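Local coordinates for ribokinase, putative (Burkholderia thailandensis, PDB 3B1N), which probably phosphorylates nucleosides as a kinase of the pfkB/ribokinase family, at residues N58-D63 with P294-I299. Sequence-based numbering, arbitrary orientation.
Sequences NLLGGD and PTRAEI
With CG set anti to its backbone N (chi1 -177°) and the chain bent at chi2 (78°), R296 lays its guanidinium beside the end of helix 49-59, where NE donates to L60 O at 2.7 Å. That bond is bent, 143° at the hydrogen, and NE stands above the carbonyl plane. L60, its CG anti to the carbonyl carbon, sends CD2 over the centre of one guanidinium face, 4.0 Å from R296 CZ. The same methyl meets I299 CG2 at 3.8 Å, the two side chains crossing at about a right angle. L59 CD1 rests on P294 CD at 3.9 Å, and a water lies within hydrogen-bonding distance of L59 O and P294 O and can bridge them. G61, with positive phi, ends helix 49-59 in a Schellman motif, while T295 and E298 form the capping box that starts helix 296-307. From helix 269-284, M279 packs against L59 and L60, L275 against L60, and L278 against I299. R296 NH1 also forms a salt bridge to D300. The contact thus joins a helix C-terminus to a helix N-terminus: R296 supplies a donor to a carbonyl of the terminating turn, and its charge, probably offset in part by D300, lies against an apolar leucine methyl.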
loop_
_atom_site.group_PDB
_atom_site.type_symbol
_atom_site.label_atom_id
_atom_site.label_comp_id
_atom_site.label_asym_id
_atom_site.label_seq_id
_atom_site.Cartn_x
_atom_site.Cartn_y
_atom_site.Cartn_z
ATOM N N ASN B 58 14.639 -16.869 18.349
ATOM C CA ASN B 58 16.038 -16.629 18.712
ATOM C C ASN B 58 16.174 -15.694 19.905
ATOM O O ASN B 58 17.038 -15.903 20.810
ATOM C CB ASN B 58 16.797 -16.105 17.477
ATOM C CG ASN B 58 18.290 -16.126 17.657
ATOM O OD1 ASN B 58 18.871 -17.202 17.890
ATOM N ND2 ASN B 58 18.912 -14.965 17.582
ATOM N N LEU B 59 15.337 -14.656 19.978
ATOM C CA LEU B 59 15.353 -13.773 21.160
ATOM C C LEU B 59 15.045 -14.569 22.420
ATOM O O LEU B 59 15.542 -14.217 23.503
ATOM C CB LEU B 59 14.260 -12.703 21.041
ATOM C CG LEU B 59 14.514 -11.542 20.097
ATOM C CD1 LEU B 59 13.227 -10.704 20.048
ATOM C CD2 LEU B 59 15.716 -10.681 20.529
ATOM N N LEU B 60 14.221 -15.590 22.300
ATOM C CA LEU B 60 13.796 -16.380 23.490
ATOM C C LEU B 60 14.867 -17.434 23.860
ATOM O O LEU B 60 14.745 -18.107 24.897
ATOM C CB LEU B 60 12.451 -17.020 23.270
ATOM C CG LEU B 60 11.275 -16.009 23.245
ATOM C CD1 LEU B 60 10.046 -16.580 22.594
ATOM C CD2 LEU B 60 11.002 -15.584 24.748
ATOM N N GLY B 61 15.905 -17.531 23.040
ATOM C CA GLY B 61 16.963 -18.547 23.263
ATOM C C GLY B 61 16.642 -19.899 22.643
ATOM O O GLY B 61 17.279 -20.911 22.998
ATOM N N GLY B 62 15.690 -19.972 21.706
ATOM C CA GLY B 62 15.367 -21.209 21.001
ATOM C C GLY B 62 16.328 -21.381 19.820
ATOM O O GLY B 62 17.118 -20.494 19.553
ATOM N N ASP B 63 16.278 -22.540 19.163
ATOM C CA ASP B 63 17.206 -22.878 18.094
ATOM C C ASP B 63 16.405 -22.894 16.807
ATOM O O ASP B 63 15.768 -23.853 16.492
ATOM C CB ASP B 63 17.808 -24.262 18.340
ATOM C CG ASP B 63 18.866 -24.635 17.313
ATOM O OD1 ASP B 63 19.150 -23.823 16.414
ATOM O OD2 ASP B 63 19.443 -25.746 17.415
ATOM N N PRO B 294 14.604 -7.042 23.045
ATOM C CA PRO B 294 14.634 -7.343 24.471
ATOM C C PRO B 294 15.655 -8.435 24.805
ATOM O O PRO B 294 15.843 -9.402 24.050
ATOM C CB PRO B 294 13.200 -7.818 24.772
ATOM C CG PRO B 294 12.799 -8.497 23.445
ATOM C CD PRO B 294 13.390 -7.589 22.390
ATOM N N THR B 295 16.310 -8.272 25.946
ATOM C CA THR B 295 17.097 -9.357 26.461
ATOM C C THR B 295 16.174 -10.423 26.980
ATOM O O THR B 295 14.966 -10.227 27.256
ATOM C CB THR B 295 18.030 -8.924 27.608
ATOM O OG1 THR B 295 17.242 -8.536 28.722
ATOM C CG2 THR B 295 18.946 -7.786 27.157
ATOM N N ARG B 296 16.731 -11.606 27.117
ATOM C CA ARG B 296 15.915 -12.664 27.623
ATOM C C ARG B 296 15.426 -12.384 29.058
ATOM O O ARG B 296 14.294 -12.669 29.401
ATOM C CB ARG B 296 16.703 -13.977 27.543
ATOM C CG ARG B 296 15.880 -15.104 27.975
ATOM C CD ARG B 296 14.962 -15.432 26.844
ATOM N NE ARG B 296 14.186 -16.652 27.057
ATOM C CZ ARG B 296 13.158 -16.718 27.889
ATOM N NH1 ARG B 296 12.822 -15.643 28.576
ATOM N NH2 ARG B 296 12.487 -17.844 28.011
ATOM N N ALA B 297 16.301 -11.773 29.876
ATOM C CA ALA B 297 15.889 -11.357 31.238
ATOM C C ALA B 297 14.744 -10.354 31.197
ATOM O O ALA B 297 13.797 -10.487 31.994
ATOM C CB ALA B 297 17.084 -10.781 32.031
ATOM N N GLU B 298 14.802 -9.381 30.279
ATOM C CA GLU B 298 13.697 -8.403 30.082
ATOM C C GLU B 298 12.364 -9.071 29.701
ATOM O O GLU B 298 11.301 -8.732 30.201
ATOM C CB GLU B 298 14.061 -7.360 29.024
ATOM C CG GLU B 298 15.041 -6.253 29.539
ATOM C CD GLU B 298 15.703 -5.446 28.409
ATOM O OE1 GLU B 298 15.496 -5.765 27.212
ATOM O OE2 GLU B 298 16.454 -4.479 28.702
ATOM N N ILE B 299 12.426 -10.079 28.827
ATOM C CA ILE B 299 11.233 -10.822 28.495
ATOM C C ILE B 299 10.604 -11.469 29.722
ATOM O O ILE B 299 9.388 -11.332 29.947
ATOM C CB ILE B 299 11.522 -11.885 27.382
ATOM C CG1 ILE B 299 11.901 -11.170 26.089
ATOM C CG2 ILE B 299 10.252 -12.747 27.156
ATOM C CD1 ILE B 299 12.486 -12.075 24.974
HETATM O O HOH W 1 17.149 -11.758 23.731
#